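Local coordinates for ethyl tert-butyl ether degradation EthD protein (Ralstonia eutropha JMP134, PDB 3BF4) that is of unknown function but belongs to the EthD family, adopts a ferredoxin-like fold and may have oxidoreductase activity, at residues 20-25 / 79-84; 27-32 / 72-77; 32-37 / 108-113; 44-49 / 57-62. The protein carries 3 engineered substitutions. All blocks are in the same frame, centred on the assembly; numbering follows the deposited sequence. Where two conformers were deposited one is given.

Contact 1 of 4, residues 20-25 / 79-84; sequences MIKVNV and MCAFIC
At its edge, near the ring plane, Phe82 meets Val25: Val25 CG2 stands 4.1 Å from Phe82 CE2, and Met45, Val48 and Leu52 of helix 37-52 also pack on this side chain. The pair lies on the helix-covered face of the antiparallel sheet of a ferredoxin-like fold, where strands 21-28 and 76-84 are the two central strands. The other flat group, the amide of Asn24, is on the opposite face and has OD1 beside the methyl of Ala81. Ile21 with Cys84, Val23 with Phe82 and Val25 with Cys80 are hydrogen-bonded pairs, giving six N-H...O bonds; that from Val23 N to Phe82 O is 2.8 Å long and nearly straight at 173°. Beta-branched valines suit this extended backbone, and CB of Val25 rests 3.7 Å from SG of Cys80. On the other face Ala81 is small enough for the lysine chain to lie over it, with CE of Lys22 3.9 Å from CB of Ala81. A bend at the end of that chain (chi4 -70°) delivers NZ of Lys22 to an in-plane lone pair of Asn24 OD1 at 2.6 Å. NZ also makes a salt bridge to Glu62 of the second subunit, and ND2 of Asn24 bonds to the same carboxylate, tying this face into the dimer. A water donates to Asn24 OD1 (3.1 Å) and to Cys80 O (2.8 Å).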
loop_
_atom_site.group_PDB
_atom_site.type_symbol
_atom_site.label_atom_id
_atom_site.label_comp_id
_atom_site.label_asym_id
_atom_site.label_seq_id
_atom_site.Cartn_x
_atom_site.Cartn_y
_atom_site.Cartn_z
HETATM N N MSE A 20 -11.580 -8.513 5.876
HETATM C CA MSE A 20 -11.286 -7.136 5.487
HETATM C C MSE A 20 -10.309 -7.114 4.318
HETATM O O MSE A 20 -9.349 -7.898 4.291
HETATM C CB MSE A 20 -10.706 -6.357 6.672
HETATM C CG MSE A 20 -10.566 -4.855 6.457
HETATM SE SE MSE A 20 -9.632 -4.059 7.981
HETATM C CE MSE A 20 -10.935 -4.459 9.402
ATOM N N ILE A 21 -10.603 -6.266 3.332
ATOM C CA ILE A 21 -9.733 -6.091 2.185
ATOM C C ILE A 21 -9.239 -4.658 2.124
ATOM O O ILE A 21 -9.805 -3.750 2.765
ATOM C CB ILE A 21 -10.384 -6.497 0.812
ATOM C CG1 ILE A 21 -11.599 -5.616 0.463
ATOM C CG2 ILE A 21 -10.725 -7.999 0.815
ATOM C CD1 ILE A 21 -11.947 -5.595 -1.014
ATOM N N LYS A 22 -8.190 -4.498 1.326
ATOM C CA LYS A 22 -7.546 -3.233 1.029
ATOM C C LYS A 22 -7.480 -3.171 -0.490
ATOM O O LYS A 22 -6.912 -4.076 -1.104
ATOM C CB LYS A 22 -6.148 -3.257 1.652
ATOM C CG LYS A 22 -5.309 -2.009 1.547
ATOM C CD LYS A 22 -4.148 -2.094 2.557
ATOM C CE LYS A 22 -3.193 -0.921 2.446
ATOM N NZ LYS A 22 -2.389 -0.963 1.189
ATOM N N VAL A 23 -8.118 -2.166 -1.094
ATOM C CA VAL A 23 -8.079 -1.965 -2.545
ATOM C C VAL A 23 -7.023 -0.873 -2.771
ATOM O O VAL A 23 -7.204 0.248 -2.327
ATOM C CB VAL A 23 -9.436 -1.539 -3.124
ATOM C CG1 VAL A 23 -9.332 -1.332 -4.645
ATOM C CG2 VAL A 23 -10.515 -2.574 -2.789
ATOM N N ASN A 24 -5.947 -1.226 -3.463
ATOM C CA ASN A 24 -4.818 -0.356 -3.757
ATOM C C ASN A 24 -4.887 0.174 -5.185
ATOM O O ASN A 24 -5.060 -0.620 -6.113
ATOM C CB ASN A 24 -3.516 -1.166 -3.638
ATOM C CG ASN A 24 -3.299 -1.730 -2.238
ATOM O OD1 ASN A 24 -3.201 -0.980 -1.285
ATOM N ND2 ASN A 24 -3.199 -3.053 -2.124
ATOM N N VAL A 25 -4.799 1.498 -5.359
ATOM C CA VAL A 25 -4.708 2.114 -6.695
ATOM C C VAL A 25 -3.334 2.781 -6.675
ATOM O O VAL A 25 -3.051 3.596 -5.791
ATOM C CB VAL A 25 -5.817 3.107 -6.982
ATOM C CG1 VAL A 25 -5.715 3.600 -8.437
ATOM C CG2 VAL A 25 -7.179 2.473 -6.717
HETATM N N MSE A 79 -0.428 6.959 -4.678
HETATM C CA MSE A 79 -1.099 5.722 -4.312
HETATM C C MSE A 79 -2.223 6.048 -3.354
HETATM O O MSE A 79 -2.157 7.044 -2.653
HETATM C CB MSE A 79 -0.154 4.741 -3.605
HETATM C CG MSE A 79 1.088 4.370 -4.364
HETATM SE SE MSE A 79 2.261 3.237 -3.290
HETATM C CE MSE A 79 1.133 1.683 -3.032
ATOM N N CYS A 80 -3.278 5.244 -3.384
ATOM C CA CYS A 80 -4.356 5.326 -2.390
ATOM C C CYS A 80 -4.745 3.917 -2.007
ATOM O O CYS A 80 -4.351 2.951 -2.667
ATOM C CB CYS A 80 -5.597 6.065 -2.895
ATOM S SG CYS A 80 -6.636 5.123 -4.027
ATOM N N ALA A 81 -5.526 3.823 -0.938
ATOM C CA ALA A 81 -6.084 2.555 -0.514
ATOM C C ALA A 81 -7.475 2.745 0.061
ATOM O O ALA A 81 -7.697 3.692 0.787
ATOM C CB ALA A 81 -5.176 1.857 0.485
ATOM N N PHE A 82 -8.397 1.851 -0.311
ATOM C CA PHE A 82 -9.748 1.806 0.225
ATOM C C PHE A 82 -9.815 0.551 1.097
ATOM O O PHE A 82 -9.626 -0.562 0.598
ATOM C CB PHE A 82 -10.785 1.740 -0.899
ATOM C CG PHE A 82 -10.680 2.873 -1.865
ATOM C CD1 PHE A 82 -11.232 4.121 -1.556
ATOM C CD2 PHE A 82 -10.010 2.715 -3.075
ATOM C CE1 PHE A 82 -11.118 5.207 -2.453
ATOM C CE2 PHE A 82 -9.901 3.782 -3.976
ATOM C CZ PHE A 82 -10.453 5.029 -3.668
ATOM N N ILE A 83 -10.038 0.750 2.393
ATOM C CA ILE A 83 -10.170 -0.324 3.371
ATOM C C ILE A 83 -11.670 -0.621 3.407
ATOM O O ILE A 83 -12.480 0.281 3.699
ATOM C CB ILE A 83 -9.570 0.074 4.753
ATOM C CG1 ILE A 83 -8.034 0.067 4.670
ATOM C CG2 ILE A 83 -10.016 -0.885 5.880
ATOM C CD1 ILE A 83 -7.433 1.098 3.713
ATOM N N CYS A 84 -12.023 -1.864 3.056
ATOM C CA CYS A 84 -13.409 -2.319 2.929
ATOM C C CYS A 84 -13.624 -3.625 3.676
ATOM O O CYS A 84 -12.774 -4.522 3.623
ATOM C CB CYS A 84 -13.718 -2.551 1.445
ATOM S SG CYS A 84 -13.407 -1.078 0.402
HETATM O O HOH W 1 -1.873 1.691 -2.065
#

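Contact 2 of 4, residues 27-32 / 72-77; sequences YPYTEG and APPAFV. With EDO (1,2-ethanediol), chain C.
CB of Pro73 sits over one face of the Tyr29 ring, 3.8 Å from the centroid and displaced toward the rim, in a CH-pi contact where the two side chains cross at about a right angle. The compact proline ring offers its C-H groups to the aromatic face, and CD of Pro74 comes within 4.1 Å of Tyr29 CD1. The phenol reaches both prolines because chi1 of Tyr29 (178°) swings CG away from its own nitrogen. That nitrogen is held in turn: Tyr29 N donates to Ala75 O at 2.8 Å, almost perfectly straight at 177°. Two residues along, the bond from Val77 N to Tyr27 O is weak, bent to 128° although only 2.9 Å long, where the chain turns a corner at Val77. Pro28, which has no N-H to offer, faces Phe76 in a non-hydrogen-bonded pair, its nitrogen at the edge of the Phe76 ring. Farther out, CG1 of Val77 lies 3.9 Å from CB of Tyr27, whose ring then leads off in another direction. Its OH hydrogen-bonds to O1 of a bound 1,2-ethanediol at 2.8 Å and to Tyr108 OH, while Phe35 and Tyr40 meet the ring edge-to-face. Phe76 packs on Phe76 of the second subunit. The arrangement is the fraying end of an antiparallel ladder in a ferredoxin-like sheet, beside an aromatic-lined pocket that holds a small diol, probably from the crystallisation liquor.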
loop_
_atom_site.group_PDB
_atom_site.type_symbol
_atom_site.label_atom_id
_atom_site.label_comp_id
_atom_site.label_asym_id
_atom_site.label_seq_id
_atom_site.Cartn_x
_atom_site.Cartn_y
_atom_site.Cartn_z
ATOM N N TYR A 27 -0.340 4.606 -9.090
ATOM C CA TYR A 27 -0.027 5.285 -10.352
ATOM C C TYR A 27 1.475 5.281 -10.550
ATOM O O TYR A 27 2.157 5.986 -9.812
ATOM C CB TYR A 27 -0.556 6.724 -10.329
ATOM C CG TYR A 27 -2.058 6.809 -10.254
ATOM C CD1 TYR A 27 -2.827 6.974 -11.415
ATOM C CD2 TYR A 27 -2.726 6.708 -9.025
ATOM C CE1 TYR A 27 -4.230 7.052 -11.352
ATOM C CE2 TYR A 27 -4.115 6.780 -8.949
ATOM C CZ TYR A 27 -4.866 6.947 -10.115
ATOM O OH TYR A 27 -6.236 7.022 -10.043
ATOM N N PRO A 28 1.996 4.490 -11.526
ATOM C CA PRO A 28 3.436 4.445 -11.759
ATOM C C PRO A 28 4.030 5.812 -12.116
ATOM O O PRO A 28 3.397 6.585 -12.858
ATOM C CB PRO A 28 3.577 3.501 -12.962
ATOM C CG PRO A 28 2.355 2.729 -12.998
ATOM C CD PRO A 28 1.291 3.615 -12.489
ATOM N N TYR A 29 5.204 6.099 -11.554
ATOM C CA TYR A 29 5.926 7.338 -11.826
ATOM C C TYR A 29 6.459 7.251 -13.249
ATOM O O TYR A 29 7.112 6.269 -13.599
ATOM C CB TYR A 29 7.096 7.529 -10.844
ATOM C CG TYR A 29 7.946 8.782 -11.063
ATOM C CD1 TYR A 29 7.671 9.978 -10.381
ATOM C CD2 TYR A 29 9.036 8.766 -11.941
ATOM C CE1 TYR A 29 8.460 11.141 -10.582
ATOM C CE2 TYR A 29 9.831 9.915 -12.150
ATOM C CZ TYR A 29 9.536 11.097 -11.470
ATOM O OH TYR A 29 10.324 12.219 -11.681
ATOM N N THR A 30 6.157 8.267 -14.051
ATOM C CA THR A 30 6.627 8.374 -15.436
ATOM C C THR A 30 7.208 9.794 -15.582
ATOM O O THR A 30 6.471 10.777 -15.414
ATOM C CB THR A 30 5.475 8.125 -16.448
ATOM O OG1 THR A 30 4.654 7.021 -16.011
ATOM C CG2 THR A 30 6.039 7.851 -17.835
ATOM N N GLU A 31 8.524 9.884 -15.833
ATOM C CA GLU A 31 9.265 11.165 -15.957
ATOM C C GLU A 31 8.562 12.193 -16.857
ATOM O O GLU A 31 8.363 11.939 -18.048
ATOM C CB GLU A 31 10.692 10.922 -16.485
ATOM N N GLY A 32 8.141 13.313 -16.261
ATOM C CA GLY A 32 7.441 14.385 -16.982
ATOM C C GLY A 32 5.928 14.275 -17.136
ATOM O O GLY A 32 5.291 15.275 -17.484
ATOM N N ALA A 72 16.796 8.427 -6.476
ATOM C CA ALA A 72 15.954 7.556 -7.285
ATOM C C ALA A 72 14.533 8.022 -7.102
ATOM O O ALA A 72 14.138 8.324 -5.972
ATOM C CB ALA A 72 16.070 6.088 -6.854
ATOM N N PRO A 73 13.762 8.107 -8.203
ATOM C CA PRO A 73 12.369 8.470 -8.056
ATOM C C PRO A 73 11.566 7.311 -7.458
ATOM O O PRO A 73 12.043 6.175 -7.444
ATOM C CB PRO A 73 11.927 8.764 -9.497
ATOM C CG PRO A 73 12.821 7.956 -10.334
ATOM C CD PRO A 73 14.124 7.898 -9.622
ATOM N N PRO A 74 10.349 7.596 -6.970
ATOM C CA PRO A 74 9.530 6.523 -6.415
ATOM C C PRO A 74 8.972 5.659 -7.550
ATOM O O PRO A 74 8.906 6.120 -8.703
ATOM C CB PRO A 74 8.409 7.284 -5.719
ATOM C CG PRO A 74 8.235 8.505 -6.574
ATOM C CD PRO A 74 9.633 8.891 -6.955
ATOM N N ALA A 75 8.599 4.420 -7.228
ATOM C CA ALA A 75 7.953 3.533 -8.203
ATOM C C ALA A 75 6.616 4.147 -8.660
ATOM O O ALA A 75 6.326 4.184 -9.860
ATOM C CB ALA A 75 7.708 2.147 -7.602
ATOM N N PHE A 76 5.852 4.654 -7.683
ATOM C CA PHE A 76 4.524 5.224 -7.875
ATOM C C PHE A 76 4.493 6.682 -7.443
ATOM O O PHE A 76 4.882 6.999 -6.316
ATOM C CB PHE A 76 3.498 4.420 -7.067
ATOM C CG PHE A 76 3.496 2.961 -7.415
ATOM C CD1 PHE A 76 2.925 2.522 -8.609
ATOM C CD2 PHE A 76 4.124 2.028 -6.587
ATOM C CE1 PHE A 76 2.947 1.154 -8.978
ATOM C CE2 PHE A 76 4.156 0.666 -6.931
ATOM C CZ PHE A 76 3.561 0.225 -8.137
ATOM N N VAL A 77 4.060 7.557 -8.352
ATOM C CA VAL A 77 3.922 8.999 -8.078
ATOM C C VAL A 77 2.853 9.253 -6.999
ATOM O O VAL A 77 3.024 10.115 -6.122
ATOM C CB VAL A 77 3.598 9.826 -9.373
ATOM C CG1 VAL A 77 2.240 9.469 -9.978
ATOM C CG2 VAL A 77 3.675 11.317 -9.084
HETATM C C1 EDO C . -8.522 6.355 -6.968
HETATM O O1 EDO C . -7.166 6.325 -7.456
HETATM C C2 EDO C . -9.529 5.761 -7.958
HETATM O O2 EDO C . -9.070 5.884 -9.308
#

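Contact 3 of 4, residues 32-37 / 108-113; sequences GARFDH and YTDIAP
Arg34 reaches across to Tyr108, Thr109 and Asp110, the long chain bridging two loops. From CB it runs extended through CG, which passes 4.1 Å from Tyr108 O, and then bends at chi3 (61°), which lays the guanidinium against the backbone of Thr109. CZ lies 3.8 Å from Thr109 N, which is over one face of the group. Arg34 NH1 comes 3.3 Å from Tyr108 C. At the tip, NH2 hydrogen-bonds to Ala106 O and makes a long salt bridge of 3.3 Å to OD1 of Asp110; the planes of the two charged groups are 83° apart, and Asp110 has a second conformer, so this pairing is tentative. Firmer are two bonds to backbone carbonyls: Thr109 OG1 donates to Arg34 O at 2.7 Å in the carbonyl plane, and Asp36 N donates to Tyr108 O at 2.8 Å. OG1 also accepts from Ile111 N, forming an ST turn, a double role suiting a hydroxyl. Phe35 and Tyr108 form an offset edge-to-face pair, the edge of Tyr108 toward the face of Phe35. Asp36 is the N-cap of helix 37-52. The two short bonds to carbonyl oxygens thus probably set the register, the long, exposed ion pair being a weaker link.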
loop_
_atom_site.group_PDB
_atom_site.type_symbol
_atom_site.label_atom_id
_atom_site.label_comp_id
_atom_site.label_asym_id
_atom_site.label_seq_id
_atom_site.Cartn_x
_atom_site.Cartn_y
_atom_site.Cartn_z
ATOM N N GLY A 32 8.141 13.313 -16.261
ATOM C CA GLY A 32 7.441 14.385 -16.982
ATOM C C GLY A 32 5.928 14.275 -17.136
ATOM O O GLY A 32 5.291 15.275 -17.484
ATOM N N ALA A 33 5.352 13.091 -16.882
ATOM C CA ALA A 33 3.898 12.862 -17.011
ATOM C C ALA A 33 3.100 13.662 -15.988
ATOM O O ALA A 33 3.581 13.940 -14.894
ATOM C CB ALA A 33 3.559 11.377 -16.886
ATOM N N ARG A 34 1.872 13.999 -16.358
ATOM C CA ARG A 34 0.984 14.810 -15.527
ATOM C C ARG A 34 0.315 14.036 -14.375
ATOM O O ARG A 34 -0.218 12.946 -14.585
ATOM C CB ARG A 34 -0.112 15.424 -16.420
ATOM C CG ARG A 34 -1.137 16.329 -15.715
ATOM C CD ARG A 34 -2.046 16.981 -16.717
ATOM N NE ARG A 34 -2.809 15.989 -17.485
ATOM C CZ ARG A 34 -4.049 15.546 -17.223
ATOM N NH1 ARG A 34 -4.773 15.992 -16.188
ATOM N NH2 ARG A 34 -4.580 14.635 -18.036
ATOM N N PHE A 35 0.366 14.616 -13.173
ATOM C CA PHE A 35 -0.397 14.130 -12.021
ATOM C C PHE A 35 -0.717 15.286 -11.063
ATOM O O PHE A 35 0.150 15.718 -10.290
ATOM C CB PHE A 35 0.270 12.997 -11.253
ATOM C CG PHE A 35 -0.691 12.274 -10.332
ATOM C CD1 PHE A 35 -0.972 12.761 -9.041
ATOM C CD2 PHE A 35 -1.353 11.131 -10.774
ATOM C CE1 PHE A 35 -1.891 12.105 -8.206
ATOM C CE2 PHE A 35 -2.262 10.458 -9.946
ATOM C CZ PHE A 35 -2.533 10.942 -8.664
ATOM N N ASP A 36 -1.964 15.758 -11.113
ATOM C CA ASP A 36 -2.448 16.849 -10.263
ATOM C C ASP A 36 -2.800 16.248 -8.899
ATOM O O ASP A 36 -3.894 15.731 -8.712
ATOM C CB ASP A 36 -3.653 17.539 -10.930
ATOM C CG ASP A 36 -4.159 18.771 -10.167
ATOM O OD1 ASP A 36 -3.769 19.015 -9.005
ATOM O OD2 ASP A 36 -4.986 19.500 -10.744
ATOM N N HIS A 37 -1.859 16.330 -7.959
ATOM C CA HIS A 37 -2.056 15.781 -6.604
ATOM C C HIS A 37 -3.162 16.487 -5.811
ATOM O O HIS A 37 -3.796 15.842 -4.973
ATOM C CB HIS A 37 -0.760 15.808 -5.783
ATOM C CG HIS A 37 0.331 14.955 -6.340
ATOM N ND1 HIS A 37 0.520 13.644 -5.957
ATOM C CD2 HIS A 37 1.299 15.227 -7.248
ATOM C CE1 HIS A 37 1.555 13.145 -6.607
ATOM N NE2 HIS A 37 2.047 14.083 -7.396
ATOM N N TYR A 108 -7.114 14.665 -13.686
ATOM C CA TYR A 108 -5.880 14.854 -12.911
ATOM C C TYR A 108 -4.646 14.122 -13.440
ATOM O O TYR A 108 -3.547 14.456 -13.007
ATOM C CB TYR A 108 -6.100 14.511 -11.428
ATOM C CG TYR A 108 -6.521 13.085 -11.140
ATOM C CD1 TYR A 108 -5.576 12.085 -10.898
ATOM C CD2 TYR A 108 -7.870 12.744 -11.061
ATOM C CE1 TYR A 108 -5.977 10.752 -10.615
ATOM C CE2 TYR A 108 -8.280 11.441 -10.768
ATOM C CZ TYR A 108 -7.335 10.445 -10.565
ATOM O OH TYR A 108 -7.731 9.169 -10.298
ATOM N N THR A 109 -4.797 13.154 -14.347
ATOM C CA THR A 109 -3.655 12.409 -14.869
ATOM C C THR A 109 -3.939 11.602 -16.140
ATOM O O THR A 109 -5.093 11.236 -16.413
ATOM C CB THR A 109 -3.120 11.384 -13.802
ATOM O OG1 THR A 109 -1.863 10.832 -14.223
ATOM C CG2 THR A 109 -4.128 10.216 -13.546
ATOM N N ASP A 110 -2.891 11.338 -16.925
ATOM C CA ASP A 110 -2.954 10.428 -18.089
ATOM C C ASP A 110 -2.263 9.084 -17.770
ATOM O O ASP A 110 -2.121 8.236 -18.656
ATOM C CB ASP A 110 -2.347 11.074 -19.351
ATOM C CG ASP A 110 -3.257 12.120 -19.994
ATOM O OD1 ASP A 110 -4.501 11.959 -19.998
ATOM O OD2 ASP A 110 -2.714 13.106 -20.534
ATOM N N ILE A 111 -1.891 8.866 -16.504
ATOM C CA ILE A 111 -1.239 7.627 -16.064
ATOM C C ILE A 111 -2.317 6.572 -15.762
ATOM O O ILE A 111 -3.239 6.841 -14.993
ATOM C CB ILE A 111 -0.352 7.863 -14.797
ATOM C CG1 ILE A 111 0.739 8.919 -15.091
ATOM C CG2 ILE A 111 0.268 6.541 -14.322
ATOM C CD1 ILE A 111 1.680 9.227 -13.927
ATOM N N ALA A 112 -2.188 5.397 -16.384
ATOM C CA ALA A 112 -3.084 4.259 -16.142
ATOM C C ALA A 112 -2.603 3.611 -14.826
ATOM O O ALA A 112 -1.439 3.182 -14.746
ATOM C CB ALA A 112 -3.023 3.245 -17.296
ATOM N N PRO A 113 -3.467 3.564 -13.793
ATOM C CA PRO A 113 -3.043 2.963 -12.534
ATOM C C PRO A 113 -3.054 1.436 -12.536
ATOM O O PRO A 113 -3.704 0.799 -13.381
ATOM C CB PRO A 113 -4.084 3.475 -11.534
ATOM C CG PRO A 113 -5.282 3.691 -12.337
ATOM C CD PRO A 113 -4.857 4.051 -13.716
#

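Contact 4 of 4, residues 44-49 / 57-62; sequences HMPMVK and AYYTVE. With EDO (1,2-ethanediol), chain C.
With CG anti to the carbonyl carbon (chi1 -65°), the selenomethionine chain of Met45 bends at chi2 (-63°) and chi3 (-62°), which brings CE against the Tyr59 ring. CB of Tyr59 points to the helix, and its first torsion sets the ring beside Met45 and Lys49. Here helix 37-52 packs on strand 58-66 within the split beta-alpha-beta unit of the ferredoxin-like fold, the two segments running nearly antiparallel with their axes 9.8 Å apart. CE of Met45 is 3.3 Å from CD1 of Tyr59, a tight approach, and selenium stands obliquely off the ring 5.4 Å from its centroid, a Met-aromatic contact. A flexible, polarisable side chain suits such a surface. Branched Val61, pointing at the helix, packs its CG2 against CG of Met45 at 3.9 Å, beside Tyr59. At the phenol end of Tyr59, OH lies 3.7 Å from CG of Pro46, the residue whose nitrogen makes no helical bond to the turn before, so the helix is kinked.

On the same helix, selenium is 3.7 Å from C1 of the bound ethanediol, whose O2 donates a weak bond to NE2 of His44; the other ring nitrogen is held by Asp104. Beyond the strand, Val61 pairs with a strand of the second subunit, continuing the sheet across the dimer. One helical turn on from Met45, Lys49 lays its aliphatic part along Tyr59, with CG at the ring edge. Its ammonium end reaches the loop before the strand, with a weak hydrogen bond to Cys56 O and a water that accepts from Lys49 NZ at 3.0 Å and donates to Ala57 O.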
loop_
_atom_site.group_PDB
_atom_site.type_symbol
_atom_site.label_atom_id
_atom_site.label_comp_id
_atom_site.label_asym_id
_atom_site.label_seq_id
_atom_site.Cartn_x
_atom_site.Cartn_y
_atom_site.Cartn_z
ATOM N N HIS A 44 -11.163 14.139 -6.475
ATOM C CA HIS A 44 -11.378 12.755 -6.879
ATOM C C HIS A 44 -11.657 11.781 -5.716
ATOM O O HIS A 44 -12.690 11.110 -5.735
ATOM C CB HIS A 44 -10.230 12.251 -7.750
ATOM C CG HIS A 44 -10.438 10.864 -8.278
ATOM N ND1 HIS A 44 -11.299 10.581 -9.317
ATOM C CD2 HIS A 44 -9.884 9.688 -7.918
ATOM C CE1 HIS A 44 -11.266 9.289 -9.571
ATOM N NE2 HIS A 44 -10.419 8.723 -8.733
HETATM N N MSE A 45 -10.761 11.713 -4.732
HETATM C CA MSE A 45 -10.899 10.760 -3.604
HETATM C C MSE A 45 -12.189 10.906 -2.771
HETATM O O MSE A 45 -12.793 9.890 -2.425
HETATM C CB MSE A 45 -9.666 10.769 -2.690
HETATM C CG MSE A 45 -8.362 10.280 -3.331
HETATM SE SE MSE A 45 -8.444 8.442 -3.880
HETATM C CE MSE A 45 -8.731 7.626 -2.120
ATOM N N PRO A 46 -12.592 12.146 -2.419
ATOM C CA PRO A 46 -13.872 12.328 -1.742
ATOM C C PRO A 46 -15.075 11.883 -2.601
ATOM O O PRO A 46 -16.058 11.362 -2.049
ATOM C CB PRO A 46 -13.896 13.841 -1.462
ATOM C CG PRO A 46 -12.447 14.192 -1.396
ATOM C CD PRO A 46 -11.892 13.435 -2.529
HETATM N N MSE A 47 -14.995 12.091 -3.922
HETATM C CA MSE A 47 -16.027 11.599 -4.842
HETATM C C MSE A 47 -16.054 10.062 -4.859
HETATM O O MSE A 47 -17.128 9.481 -4.777
HETATM C CB MSE A 47 -15.864 12.180 -6.255
HETATM C CG MSE A 47 -16.914 11.715 -7.277
HETATM SE SE MSE A 47 -16.525 9.963 -8.113
HETATM C CE MSE A 47 -14.791 10.402 -8.913
ATOM N N VAL A 48 -14.892 9.414 -4.963
ATOM C CA VAL A 48 -14.843 7.936 -4.982
ATOM C C VAL A 48 -15.389 7.351 -3.665
ATOM O O VAL A 48 -16.141 6.364 -3.689
ATOM C CB VAL A 48 -13.421 7.367 -5.268
ATOM C CG1 VAL A 48 -13.429 5.833 -5.214
ATOM C CG2 VAL A 48 -12.903 7.853 -6.634
ATOM N N LYS A 49 -15.021 7.968 -2.536
ATOM C CA LYS A 49 -15.510 7.533 -1.222
ATOM C C LYS A 49 -17.023 7.708 -1.113
ATOM O O LYS A 49 -17.687 6.825 -0.581
ATOM C CB LYS A 49 -14.794 8.267 -0.077
ATOM C CG LYS A 49 -15.214 7.851 1.357
ATOM C CD LYS A 49 -14.940 6.375 1.632
ATOM C CE LYS A 49 -15.101 6.069 3.107
ATOM N NZ LYS A 49 -16.509 6.240 3.557
ATOM N N ALA A 57 -14.706 1.595 4.713
ATOM C CA ALA A 57 -14.585 2.133 6.078
ATOM C C ALA A 57 -13.825 3.460 6.071
ATOM O O ALA A 57 -14.222 4.411 6.722
ATOM C CB ALA A 57 -13.868 1.127 7.001
ATOM N N TYR A 58 -12.701 3.486 5.361
ATOM C CA TYR A 58 -11.887 4.692 5.196
ATOM C C TYR A 58 -10.911 4.498 4.063
ATOM O O TYR A 58 -10.693 3.368 3.618
ATOM C CB TYR A 58 -11.107 5.054 6.477
ATOM C CG TYR A 58 -10.139 3.989 6.941
ATOM C CD1 TYR A 58 -10.522 3.047 7.893
ATOM C CD2 TYR A 58 -8.831 3.921 6.429
ATOM C CE1 TYR A 58 -9.631 2.051 8.327
ATOM C CE2 TYR A 58 -7.931 2.924 6.850
ATOM C CZ TYR A 58 -8.335 2.003 7.808
ATOM O OH TYR A 58 -7.470 1.042 8.229
ATOM N N TYR A 59 -10.345 5.611 3.603
ATOM C CA TYR A 59 -9.310 5.601 2.591
ATOM C C TYR A 59 -8.046 6.296 3.089
ATOM O O TYR A 59 -8.078 7.019 4.082
ATOM C CB TYR A 59 -9.797 6.191 1.258
ATOM C CG TYR A 59 -10.081 7.685 1.223
ATOM C CD1 TYR A 59 -9.045 8.612 1.029
ATOM C CD2 TYR A 59 -11.386 8.170 1.318
ATOM C CE1 TYR A 59 -9.302 10.012 0.978
ATOM C CE2 TYR A 59 -11.657 9.557 1.263
ATOM C CZ TYR A 59 -10.607 10.471 1.093
ATOM O OH TYR A 59 -10.865 11.828 1.043
ATOM N N THR A 60 -6.938 6.007 2.407
ATOM C CA THR A 60 -5.643 6.632 2.653
ATOM C C THR A 60 -5.125 7.172 1.315
ATOM O O THR A 60 -5.498 6.662 0.256
ATOM C CB THR A 60 -4.580 5.623 3.221
ATOM O OG1 THR A 60 -4.123 4.750 2.187
ATOM C CG2 THR A 60 -5.128 4.794 4.375
ATOM N N VAL A 61 -4.267 8.187 1.373
ATOM C CA VAL A 61 -3.643 8.793 0.185
ATOM C C VAL A 61 -2.181 9.126 0.507
ATOM O O VAL A 61 -1.871 9.566 1.619
ATOM C CB VAL A 61 -4.342 10.107 -0.251
ATOM C CG1 VAL A 61 -3.749 10.630 -1.586
ATOM C CG2 VAL A 61 -5.837 9.928 -0.375
ATOM N N GLU A 62 -1.303 8.931 -0.471
ATOM C CA GLU A 62 0.126 9.252 -0.330
ATOM C C GLU A 62 0.709 9.745 -1.664
ATOM O O GLU A 62 0.153 9.473 -2.742
ATOM C CB GLU A 62 0.906 8.035 0.201
ATOM C CG GLU A 62 0.903 6.871 -0.755
ATOM C CD GLU A 62 1.381 5.584 -0.145
ATOM O OE1 GLU A 62 2.609 5.349 -0.095
ATOM O OE2 GLU A 62 0.504 4.779 0.227
HETATM C C1 EDO C . -8.522 6.355 -6.968
HETATM O O1 EDO C . -7.166 6.325 -7.456
HETATM C C2 EDO C . -9.529 5.761 -7.958
HETATM O O2 EDO C . -9.070 5.884 -9.308
HETATM O O HOH W 2 -17.016 5.472 6.371
#

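From the N terminus, strand 21-28 and the loop at its end supply the first halves of contacts 1 and 2, the rest of that loop that of contact 3, and helix 37-52 that of contact 4. Contact 4 closes first, across a short connection onto strand 58-66, and is nested within the loops closed by all three others. The loop leading into strand 76-84 then closes contact 2, and the strand itself closes contact 1, within which contact 2 is nested. Contact 3 closes last and crosses both contact 1 and contact 2. Contacts 1 and 2 thus zip the central strands, contact 4 lays a helix on the sheet, and contact 3 joins the loops before helix 37-52 and before strand 114-120.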